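Local coordinates for protein putative hydrolase (PDB 4HBS) that is of unknown function but is a putative hydrolase built as a five-bladed beta-propeller, at residues W35-Y40 / E406-N411; S93-S98 / Y129-H134; R136-T141 / Y156-G161; L321-K326 / V333-L338. One frame throughout, in Å; residues are numbered along the deposited sequence.

Contact 1 opens near the N terminus, just ahead of strand 38-42, and closes only with 406-411 near the C terminus, so its loop spans almost the whole chain and encloses the other three. Within that span contacts 2, 3 and 4 follow one another in series and none crosses another. Contact 2 ties the 93-98 loop to 129-134, and contact 3 then sets the 136-141 turn on strand 156-165; their centres lie about 13 Å apart and they touch. Contact 4 is the hairpin of strands 319-325 and 333-340. It touches contact 1, about 12 Å away centre to centre, whereas the centres of contacts 1 and 2 are about 40 Å apart, on opposite sides of the chain's centre.

Contact 1: W35-Y40 / E406-N411; sequences WKVFVY and ESLYDN
K36 and D410 reach for each other from opposite directions and meet in a salt bridge, with K36 NZ 3.2 Å from D410 OD2. The ammonium group comes to the anti side of the carboxylate, 16° out of its plane. A methylene contact lies nearer the backbone, where K36 CB rests 3.8 Å from S407 CB. Beside it V37 and L408 cross at about a right angle, the CG2 branch of V37 lying 4.0 Å from L408 CD2. The contact belongs to the closure of a beta-propeller ring: strand 38-42, from the start of the chain, pairs with strand 399-403, from its end, in one antiparallel sheet, and 406-411 is the turn that follows that C-terminal strand. What positions these groups lies just behind them. The K36 chain runs extended from CB and bends only at its last torsion (chi4 123°), while its CG sits over the centre of the W35 ring, 3.7 Å above the plane. NZ also donates to N10 O and is hydrogen-bonded to Y34 OH, so several oxygens share the buried charge. On the C-terminal side, D410 N bonds to S407 O at 2.8 Å, which closes the turn carrying the carboxylate. S407 OG is held by N404 O, the side chain of N404 returns to K36 O, and L408 packs on L338 of strand 333-340.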
# COMPACT_ATOMS: atom_id res chain seq x y z
N TRP A 35 5.71 4.32 26.04
CA TRP A 35 5.72 5.75 26.39
C TRP A 35 6.82 6.60 25.65
O TRP A 35 6.63 7.80 25.50
CB TRP A 35 5.84 5.93 27.91
CG TRP A 35 7.14 5.46 28.50
CD1 TRP A 35 7.46 4.20 28.91
CD2 TRP A 35 8.27 6.27 28.82
NE1 TRP A 35 8.72 4.17 29.44
CE2 TRP A 35 9.24 5.44 29.40
CE3 TRP A 35 8.57 7.63 28.62
CZ2 TRP A 35 10.48 5.92 29.82
CZ3 TRP A 35 9.80 8.10 29.04
CH2 TRP A 35 10.73 7.26 29.64
N LYS A 36 7.94 5.99 25.20
CA LYS A 36 8.98 6.74 24.46
C LYS A 36 8.61 6.90 22.94
O LYS A 36 9.30 7.63 22.21
CB LYS A 36 10.36 6.05 24.55
CG LYS A 36 10.96 5.92 25.95
CD LYS A 36 12.43 5.46 25.86
CE LYS A 36 13.17 5.45 27.18
NZ LYS A 36 13.72 4.11 27.51
N VAL A 37 7.56 6.18 22.46
CA VAL A 37 7.15 6.23 21.07
C VAL A 37 6.05 7.30 20.92
O VAL A 37 5.01 7.19 21.54
CB VAL A 37 6.70 4.83 20.59
CG1 VAL A 37 6.06 4.88 19.21
CG2 VAL A 37 7.88 3.86 20.60
N PHE A 38 6.31 8.34 20.10
CA PHE A 38 5.35 9.42 19.86
C PHE A 38 4.61 9.17 18.56
O PHE A 38 5.24 9.11 17.52
CB PHE A 38 6.06 10.77 19.83
CG PHE A 38 6.81 11.01 21.12
CD1 PHE A 38 6.14 11.40 22.27
CD2 PHE A 38 8.16 10.69 21.22
CE1 PHE A 38 6.83 11.56 23.48
CE2 PHE A 38 8.85 10.85 22.43
CZ PHE A 38 8.18 11.27 23.55
N VAL A 39 3.28 8.96 18.65
CA VAL A 39 2.41 8.69 17.51
C VAL A 39 1.57 9.93 17.25
O VAL A 39 1.05 10.53 18.20
CB VAL A 39 1.51 7.46 17.77
CG1 VAL A 39 0.64 7.16 16.56
CG2 VAL A 39 2.33 6.24 18.15
N TYR A 40 1.40 10.28 15.97
CA TYR A 40 0.64 11.46 15.57
C TYR A 40 -0.31 11.15 14.46
O TYR A 40 0.01 10.33 13.61
CB TYR A 40 1.58 12.54 15.03
CG TYR A 40 2.56 13.09 16.02
CD1 TYR A 40 3.77 12.45 16.27
CD2 TYR A 40 2.34 14.32 16.64
CE1 TYR A 40 4.69 12.96 17.19
CE2 TYR A 40 3.26 14.86 17.54
CZ TYR A 40 4.44 14.17 17.81
OH TYR A 40 5.35 14.68 18.70
N GLU A 406 12.29 3.58 16.98
CA GLU A 406 13.55 2.87 17.28
C GLU A 406 13.66 2.46 18.78
O GLU A 406 14.30 1.45 19.07
CB GLU A 406 14.76 3.77 16.92
CG GLU A 406 14.85 4.17 15.46
CD GLU A 406 14.50 5.61 15.11
OE1 GLU A 406 13.51 6.15 15.68
OE2 GLU A 406 15.16 6.18 14.21
N SER A 407 13.07 3.27 19.70
CA SER A 407 13.08 3.06 21.16
C SER A 407 12.57 1.71 21.60
O SER A 407 12.99 1.25 22.65
CB SER A 407 12.22 4.10 21.86
OG SER A 407 12.66 5.40 21.54
N LEU A 408 11.64 1.09 20.85
CA LEU A 408 11.05 -0.19 21.23
C LEU A 408 12.07 -1.25 21.65
O LEU A 408 11.76 -2.03 22.56
CB LEU A 408 10.19 -0.74 20.08
CG LEU A 408 8.86 -0.02 19.81
CD1 LEU A 408 8.19 -0.60 18.62
CD2 LEU A 408 7.93 -0.09 21.01
N TYR A 409 13.28 -1.26 21.06
CA TYR A 409 14.32 -2.22 21.39
C TYR A 409 15.43 -1.62 22.30
O TYR A 409 16.53 -2.18 22.37
CB TYR A 409 14.92 -2.78 20.09
CG TYR A 409 13.88 -3.48 19.24
CD1 TYR A 409 13.27 -4.65 19.67
CD2 TYR A 409 13.45 -2.93 18.04
CE1 TYR A 409 12.29 -5.28 18.91
CE2 TYR A 409 12.49 -3.57 17.25
CZ TYR A 409 11.89 -4.73 17.70
OH TYR A 409 10.92 -5.33 16.94
N ASP A 410 15.12 -0.52 23.06
CA ASP A 410 16.05 0.14 24.00
C ASP A 410 16.50 -0.80 25.08
O ASP A 410 17.70 -1.01 25.27
CB ASP A 410 15.39 1.36 24.72
CG ASP A 410 15.51 2.72 24.07
OD1 ASP A 410 16.25 2.84 23.06
OD2 ASP A 410 14.91 3.69 24.61
N ASN A 411 15.52 -1.34 25.83
CA ASN A 411 15.77 -2.19 26.99
C ASN A 411 15.76 -3.72 26.65
O ASN A 411 15.50 -4.55 27.52
CB ASN A 411 14.73 -1.85 28.10
CG ASN A 411 14.54 -0.34 28.33
OD1 ASN A 411 13.43 0.18 28.24
ND2 ASN A 411 15.62 0.39 28.62

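Contact 2: S93-S98 / Y129-H134; sequences SFPRNS and YQVRTH
T133 fits its forked side chain against the backbone and side chains of R96 and N97. Its CB lies 4.0 Å from R96 N, and from there two branches part. OG1 stands beside the threonine's own backbone N (chi1 -55°) and accepts a hydrogen bond from R96 N at 3.2 Å, nearly straight at 166°. The same rotation sends CG2 the other way, to lie 3.6 Å from N97 OD1; the two side chains cross at about a right angle. One hydroxyl thus catches the main chain while the methyl packs on the side chain that follows it. The propeller context is a junction: 93-98 connects strand 88-93 to strand 98-102, an inner strand of a four-stranded antiparallel sheet, and 129-134 passes alongside it on the way to the next such sheet. Two further bonds fasten the passing segment. S93 OG donates to V131 O at 2.9 Å, tilted from the carbonyl plane, with S93 CB packed 3.6 Å from Q130 CB. At the other end H134 N bonds to N97 O at 2.9 Å, approaching 43° out of the carbonyl plane. In the middle the P95 ring crosses V131, CG to CG1 at 4.2 Å. The N97 amide is fixed from both ends, ND2 by Y158 O of strand 156-165 and OD1 by I135 N. R96 turns its guanidinium away to a salt bridge with D77, and H134 NE2 is hydrogen-bonded to Y196 OH.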
# COMPACT_ATOMS: atom_id res chain seq x y z
N SER A 93 -17.48 6.71 -10.01
CA SER A 93 -16.99 5.56 -10.75
C SER A 93 -16.22 4.75 -9.77
O SER A 93 -15.72 5.32 -8.82
CB SER A 93 -16.06 6.03 -11.86
OG SER A 93 -16.25 5.31 -13.06
N PHE A 94 -16.02 3.45 -9.98
CA PHE A 94 -15.24 2.67 -9.04
C PHE A 94 -14.15 1.86 -9.77
O PHE A 94 -14.11 0.62 -9.64
CB PHE A 94 -16.18 1.78 -8.19
CG PHE A 94 -15.65 1.34 -6.84
CD1 PHE A 94 -15.05 2.25 -5.97
CD2 PHE A 94 -15.83 0.03 -6.39
CE1 PHE A 94 -14.58 1.85 -4.73
CE2 PHE A 94 -15.39 -0.36 -5.13
CZ PHE A 94 -14.79 0.56 -4.29
N PRO A 95 -13.20 2.56 -10.48
CA PRO A 95 -12.11 1.85 -11.18
C PRO A 95 -11.34 0.87 -10.30
O PRO A 95 -11.10 1.16 -9.14
CB PRO A 95 -11.19 3.00 -11.64
CG PRO A 95 -11.61 4.17 -10.87
CD PRO A 95 -13.07 4.01 -10.71
N ARG A 96 -10.91 -0.27 -10.88
CA ARG A 96 -10.17 -1.28 -10.11
C ARG A 96 -8.77 -0.84 -9.72
O ARG A 96 -8.24 -1.36 -8.75
CB ARG A 96 -10.15 -2.64 -10.83
CG ARG A 96 -11.56 -3.20 -11.11
CD ARG A 96 -12.58 -2.95 -9.97
NE ARG A 96 -13.51 -4.08 -9.77
CZ ARG A 96 -13.53 -4.90 -8.72
NH1 ARG A 96 -12.64 -4.76 -7.74
NH2 ARG A 96 -14.42 -5.88 -8.64
N ASN A 97 -8.22 0.14 -10.40
CA ASN A 97 -6.93 0.70 -10.03
C ASN A 97 -6.73 2.02 -10.75
O ASN A 97 -7.37 2.29 -11.77
CB ASN A 97 -5.77 -0.26 -10.31
CG ASN A 97 -5.71 -0.76 -11.73
OD1 ASN A 97 -5.56 0.01 -12.66
ND2 ASN A 97 -5.88 -2.07 -11.94
N SER A 98 -5.83 2.82 -10.21
CA SER A 98 -5.51 4.13 -10.77
C SER A 98 -4.21 4.58 -10.18
O SER A 98 -3.73 3.99 -9.21
CB SER A 98 -6.61 5.14 -10.48
OG SER A 98 -6.94 5.20 -9.10
N TYR A 129 -16.16 13.74 -13.88
CA TYR A 129 -14.93 13.40 -13.17
C TYR A 129 -14.88 11.93 -12.75
O TYR A 129 -14.10 11.56 -11.88
CB TYR A 129 -14.68 14.36 -12.01
CG TYR A 129 -13.88 15.57 -12.45
CD1 TYR A 129 -14.51 16.66 -13.04
CD2 TYR A 129 -12.50 15.59 -12.35
CE1 TYR A 129 -13.78 17.77 -13.47
CE2 TYR A 129 -11.76 16.69 -12.78
CZ TYR A 129 -12.40 17.78 -13.34
OH TYR A 129 -11.68 18.88 -13.76
N GLN A 130 -15.62 11.06 -13.49
CA GLN A 130 -15.60 9.61 -13.31
C GLN A 130 -14.43 9.09 -14.15
O GLN A 130 -14.06 9.72 -15.15
CB GLN A 130 -16.94 9.00 -13.71
CG GLN A 130 -18.03 9.34 -12.70
CD GLN A 130 -19.26 8.49 -12.82
OE1 GLN A 130 -19.23 7.40 -13.36
NE2 GLN A 130 -20.36 9.00 -12.32
N VAL A 131 -13.78 8.01 -13.70
CA VAL A 131 -12.57 7.47 -14.30
C VAL A 131 -12.71 5.99 -14.63
O VAL A 131 -13.57 5.31 -14.05
CB VAL A 131 -11.42 7.75 -13.29
CG1 VAL A 131 -10.15 6.98 -13.62
CG2 VAL A 131 -11.15 9.24 -13.19
N ARG A 132 -11.89 5.51 -15.59
CA ARG A 132 -11.81 4.11 -15.99
C ARG A 132 -10.58 3.45 -15.35
O ARG A 132 -9.60 4.14 -15.06
CB ARG A 132 -11.69 4.00 -17.50
CG ARG A 132 -12.71 4.80 -18.26
CD ARG A 132 -12.60 4.51 -19.73
NE ARG A 132 -13.64 5.19 -20.51
CZ ARG A 132 -13.60 6.46 -20.90
NH1 ARG A 132 -12.56 7.23 -20.59
NH2 ARG A 132 -14.60 6.97 -21.61
N THR A 133 -10.61 2.12 -15.17
CA THR A 133 -9.49 1.34 -14.61
C THR A 133 -8.17 1.69 -15.38
O THR A 133 -8.18 1.74 -16.62
CB THR A 133 -9.81 -0.17 -14.72
OG1 THR A 133 -11.05 -0.45 -14.08
CG2 THR A 133 -8.71 -1.04 -14.15
N HIS A 134 -7.06 1.95 -14.65
CA HIS A 134 -5.79 2.31 -15.28
C HIS A 134 -5.24 1.14 -16.10
O HIS A 134 -4.95 1.33 -17.29
CB HIS A 134 -4.75 2.81 -14.26
CG HIS A 134 -3.33 2.72 -14.73
ND1 HIS A 134 -2.80 3.63 -15.61
CD2 HIS A 134 -2.37 1.81 -14.41
CE1 HIS A 134 -1.55 3.27 -15.81
NE2 HIS A 134 -1.25 2.17 -15.11

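Contact 3: R136-T141 / Y156-G161; sequences RHPKAT and YLYWAG
Ring packing joined by a water bridge holds the 136-141 turn on the start of strand 156-165, an edge strand of a four-stranded antiparallel sheet. The H137 side chain swings away from its own N (chi1 -164°) and brings CD2 over one face of the Y158 ring, 3.4 Å from CZ. The pair is oblique, with centroids 4.7 Å apart and planes at 40°. R136 O comes at the edge of the same tyrosine ring, and the Y158 hydroxyl is held by D215 of strand 210-218. A water accepts from H137 N at 3.1 Å and donates to Y156 O at 2.9 Å, so that the two backbones are joined through it. The sheet concerned is one blade of the propeller, and the segment approaching its edge folds as a type I beta turn from H137 to A140, closed by A140 N bonding to H137 O. H137 ND1 adds a second bond within the turn, accepting from K139 N at 2.9 Å close to the imidazole plane. Replacing H137 with a leucine would probably leave K139 N without this acceptor and let the turn shift on Y158. The turn then lays K139 over Y156: CB makes a CH-pi contact, 3.9 Å from the ring centroid and 24° off the normal. A140 CB adds a looser contact with Y156 CB, at 4.4 Å. Outside the two segments, R136 forms a salt bridge with D153, and the H137 ring also meets F189 of strand 187-197.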
# COMPACT_ATOMS: atom_id res chain seq x y z
N ARG A 136 -6.00 -2.89 -17.17
CA ARG A 136 -7.05 -3.89 -17.28
C ARG A 136 -6.44 -5.27 -17.42
O ARG A 136 -5.41 -5.41 -18.08
CB ARG A 136 -7.91 -3.56 -18.53
CG ARG A 136 -9.35 -3.35 -18.23
CD ARG A 136 -10.11 -2.61 -19.31
NE ARG A 136 -10.33 -3.42 -20.52
CZ ARG A 136 -11.24 -4.39 -20.65
NH1 ARG A 136 -12.04 -4.71 -19.64
NH2 ARG A 136 -11.37 -5.03 -21.81
N HIS A 137 -7.08 -6.30 -16.85
CA HIS A 137 -6.57 -7.65 -16.99
C HIS A 137 -6.98 -8.25 -18.36
O HIS A 137 -8.17 -8.27 -18.70
CB HIS A 137 -7.05 -8.57 -15.87
CG HIS A 137 -6.24 -9.81 -15.80
ND1 HIS A 137 -6.41 -10.83 -16.70
CD2 HIS A 137 -5.19 -10.11 -15.00
CE1 HIS A 137 -5.49 -11.73 -16.41
NE2 HIS A 137 -4.73 -11.34 -15.40
N PRO A 138 -6.03 -8.86 -19.12
CA PRO A 138 -6.39 -9.48 -20.40
C PRO A 138 -7.56 -10.46 -20.37
O PRO A 138 -8.26 -10.55 -21.38
CB PRO A 138 -5.12 -10.24 -20.77
CG PRO A 138 -4.04 -9.49 -20.12
CD PRO A 138 -4.58 -8.94 -18.86
N LYS A 139 -7.77 -11.21 -19.26
CA LYS A 139 -8.88 -12.17 -19.15
C LYS A 139 -10.25 -11.48 -18.93
O LYS A 139 -11.26 -12.17 -19.00
CB LYS A 139 -8.64 -13.17 -17.99
CG LYS A 139 -7.59 -14.23 -18.28
CD LYS A 139 -7.40 -15.22 -17.10
CE LYS A 139 -8.23 -16.49 -17.23
NZ LYS A 139 -8.06 -17.40 -16.06
N ALA A 140 -10.30 -10.15 -18.61
CA ALA A 140 -11.56 -9.43 -18.35
C ALA A 140 -12.37 -9.35 -19.61
O ALA A 140 -11.86 -8.95 -20.65
CB ALA A 140 -11.29 -8.04 -17.82
N THR A 141 -13.65 -9.75 -19.52
CA THR A 141 -14.54 -9.90 -20.66
C THR A 141 -15.36 -8.66 -21.06
O THR A 141 -15.96 -8.71 -22.15
CB THR A 141 -15.49 -11.08 -20.41
OG1 THR A 141 -16.20 -10.85 -19.19
CG2 THR A 141 -14.74 -12.42 -20.34
N TYR A 156 -11.95 -10.17 -13.78
CA TYR A 156 -10.50 -10.24 -13.66
C TYR A 156 -9.96 -8.84 -13.52
O TYR A 156 -10.42 -7.93 -14.22
CB TYR A 156 -9.90 -10.97 -14.87
CG TYR A 156 -10.45 -12.37 -14.99
CD1 TYR A 156 -10.04 -13.38 -14.12
CD2 TYR A 156 -11.51 -12.65 -15.85
CE1 TYR A 156 -10.61 -14.65 -14.17
CE2 TYR A 156 -12.09 -13.92 -15.90
CZ TYR A 156 -11.63 -14.92 -15.06
OH TYR A 156 -12.17 -16.19 -15.10
N LEU A 157 -9.01 -8.63 -12.61
CA LEU A 157 -8.47 -7.28 -12.41
C LEU A 157 -7.04 -7.32 -11.89
O LEU A 157 -6.49 -8.40 -11.67
CB LEU A 157 -9.39 -6.48 -11.44
CG LEU A 157 -9.55 -7.05 -10.03
CD1 LEU A 157 -8.63 -6.38 -9.05
CD2 LEU A 157 -10.93 -6.88 -9.55
N TYR A 158 -6.45 -6.12 -11.73
CA TYR A 158 -5.10 -5.93 -11.23
C TYR A 158 -5.14 -5.03 -10.01
O TYR A 158 -5.86 -4.03 -10.02
CB TYR A 158 -4.21 -5.27 -12.32
CG TYR A 158 -3.62 -6.24 -13.34
CD1 TYR A 158 -2.88 -7.35 -12.94
CD2 TYR A 158 -3.74 -5.99 -14.70
CE1 TYR A 158 -2.33 -8.23 -13.87
CE2 TYR A 158 -3.18 -6.86 -15.64
CZ TYR A 158 -2.51 -8.00 -15.22
OH TYR A 158 -1.97 -8.88 -16.12
N TRP A 159 -4.36 -5.37 -8.98
CA TRP A 159 -4.22 -4.51 -7.82
C TRP A 159 -2.71 -4.29 -7.59
O TRP A 159 -1.89 -5.12 -8.00
CB TRP A 159 -4.94 -5.08 -6.60
CG TRP A 159 -6.42 -4.80 -6.55
CD1 TRP A 159 -7.09 -3.75 -7.13
CD2 TRP A 159 -7.41 -5.57 -5.86
NE1 TRP A 159 -8.43 -3.82 -6.83
CE2 TRP A 159 -8.65 -4.92 -6.04
CE3 TRP A 159 -7.36 -6.72 -5.05
CZ2 TRP A 159 -9.82 -5.37 -5.41
CZ3 TRP A 159 -8.53 -7.20 -4.49
CH2 TRP A 159 -9.74 -6.53 -4.68
N ALA A 160 -2.36 -3.12 -7.05
CA ALA A 160 -0.98 -2.68 -6.91
C ALA A 160 -0.09 -3.60 -6.13
O ALA A 160 -0.49 -4.13 -5.10
CB ALA A 160 -0.95 -1.32 -6.24
N GLY A 161 1.11 -3.79 -6.64
CA GLY A 161 2.21 -4.46 -5.98
C GLY A 161 3.19 -3.35 -5.72
O GLY A 161 2.87 -2.19 -6.01
O HOH W 1 -9.60 -5.43 -15.35

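Contact 4: L321-K326 / V333-L338; sequences LMFRSK and VDQKTL
R324 and D334 meet across a beta hairpin of an antiparallel propeller blade, in which strand 319-325 runs against the outermost strand 333-340. Guanidinium and carboxylate planes are turned 64° apart: NE points edge-on, within its own plane, to the anti lone pair of D334 OD2 at 3.2 Å, while NH2 adds a weak bond to that oxygen. NH2 also donates to A413 O, so a leucine in place of R324 would probably leave the D334 carboxylate without its cation and the C-terminal tail without this tie. The guanidinium gets there because CG sits between the backbone N and carbonyl carbon (chi1 58°) and the chain then runs extended. A beta bulge offsets the two strands: M322 pairs with K336 but R324 with V333, the extra residue falling on the second strand opposite F323. Here F323 and Q335 lie side by side, pointing the same way, with ring and amide planes 83° apart and CE2 3.5 Å from Q335 CB. S293 OG holds Q335 OE1, while NE2 bonds a glycerol, probably from the crystallisation liquor. On the face shared with R324, V333 and K336, the selenomethionine M322 bends at its last torsion and sets CE 3.7 Å from L338 CD1.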
# COMPACT_ATOMS: atom_id res chain seq x y z
N LEU A 321 2.26 -4.09 14.28
CA LEU A 321 3.39 -4.85 14.83
C LEU A 321 4.72 -4.49 14.21
O LEU A 321 4.77 -4.06 13.06
CB LEU A 321 3.16 -6.34 14.62
CG LEU A 321 1.83 -6.88 15.12
CD1 LEU A 321 1.77 -8.37 14.90
CD2 LEU A 321 1.60 -6.53 16.58
N MSE A 322 5.80 -4.73 14.97
CA MSE A 322 7.16 -4.52 14.49
C MSE A 322 8.05 -5.67 14.94
O MSE A 322 7.97 -6.08 16.10
CB MSE A 322 7.73 -3.18 14.96
CG MSE A 322 9.08 -2.86 14.28
SE MSE A 322 9.92 -1.25 14.88
CE MSE A 322 8.91 -0.10 13.94
N PHE A 323 8.91 -6.16 14.02
CA PHE A 323 9.91 -7.22 14.25
C PHE A 323 11.24 -6.74 13.75
O PHE A 323 11.28 -5.83 12.92
CB PHE A 323 9.54 -8.51 13.51
CG PHE A 323 8.12 -8.99 13.66
CD1 PHE A 323 7.10 -8.39 12.94
CD2 PHE A 323 7.82 -10.07 14.47
CE1 PHE A 323 5.78 -8.84 13.06
CE2 PHE A 323 6.51 -10.53 14.58
CZ PHE A 323 5.50 -9.91 13.87
N ARG A 324 12.34 -7.38 14.17
CA ARG A 324 13.66 -7.01 13.69
C ARG A 324 14.50 -8.23 13.31
O ARG A 324 14.26 -9.33 13.81
CB ARG A 324 14.41 -6.17 14.73
CG ARG A 324 14.58 -6.84 16.09
CD ARG A 324 15.64 -6.14 16.90
NE ARG A 324 15.81 -6.73 18.22
CZ ARG A 324 16.58 -6.22 19.18
NH1 ARG A 324 17.26 -5.09 18.97
NH2 ARG A 324 16.67 -6.82 20.37
N SER A 325 15.51 -8.02 12.45
CA SER A 325 16.45 -9.06 12.02
C SER A 325 17.80 -8.46 11.60
O SER A 325 17.90 -7.25 11.36
CB SER A 325 15.88 -9.86 10.86
OG SER A 325 16.72 -10.95 10.50
N LYS A 326 18.81 -9.33 11.47
CA LYS A 326 20.14 -8.94 11.02
C LYS A 326 20.22 -9.07 9.47
O LYS A 326 21.24 -8.69 8.89
CB LYS A 326 21.23 -9.78 11.71
N VAL A 333 12.48 -11.38 14.53
CA VAL A 333 12.22 -11.75 15.92
C VAL A 333 11.81 -10.55 16.74
O VAL A 333 11.77 -9.43 16.23
CB VAL A 333 13.50 -12.43 16.53
CG1 VAL A 333 13.72 -13.81 15.93
CG2 VAL A 333 14.76 -11.57 16.34
N ASP A 334 11.48 -10.80 18.02
CA ASP A 334 11.16 -9.81 19.03
C ASP A 334 10.01 -8.92 18.56
O ASP A 334 10.20 -7.75 18.22
CB ASP A 334 12.42 -9.00 19.39
CG ASP A 334 13.61 -9.90 19.74
OD1 ASP A 334 13.38 -10.95 20.38
OD2 ASP A 334 14.75 -9.56 19.34
N GLN A 335 8.81 -9.50 18.52
CA GLN A 335 7.63 -8.76 18.11
C GLN A 335 7.36 -7.67 19.12
O GLN A 335 7.59 -7.88 20.31
CB GLN A 335 6.42 -9.70 18.01
CG GLN A 335 5.12 -9.06 17.49
CD GLN A 335 3.99 -10.05 17.62
OE1 GLN A 335 3.97 -11.08 16.94
NE2 GLN A 335 3.09 -9.84 18.58
N LYS A 336 6.93 -6.51 18.65
CA LYS A 336 6.56 -5.38 19.50
C LYS A 336 5.29 -4.76 18.94
O LYS A 336 5.06 -4.87 17.74
CB LYS A 336 7.69 -4.32 19.52
CG LYS A 336 9.02 -4.77 20.11
CD LYS A 336 9.06 -4.61 21.58
CE LYS A 336 10.19 -5.37 22.21
NZ LYS A 336 10.47 -4.88 23.58
N THR A 337 4.48 -4.12 19.78
CA THR A 337 3.30 -3.41 19.28
C THR A 337 3.72 -1.95 19.16
O THR A 337 4.02 -1.30 20.17
CB THR A 337 2.09 -3.66 20.16
OG1 THR A 337 1.77 -5.05 20.09
CG2 THR A 337 0.89 -2.87 19.73
N LEU A 338 3.84 -1.46 17.91
CA LEU A 338 4.24 -0.09 17.63
C LEU A 338 3.19 0.86 18.17
O LEU A 338 3.50 1.74 18.98
CB LEU A 338 4.45 0.10 16.13
CG LEU A 338 5.12 1.37 15.68
CD1 LEU A 338 6.52 1.47 16.22
CD2 LEU A 338 5.13 1.45 14.15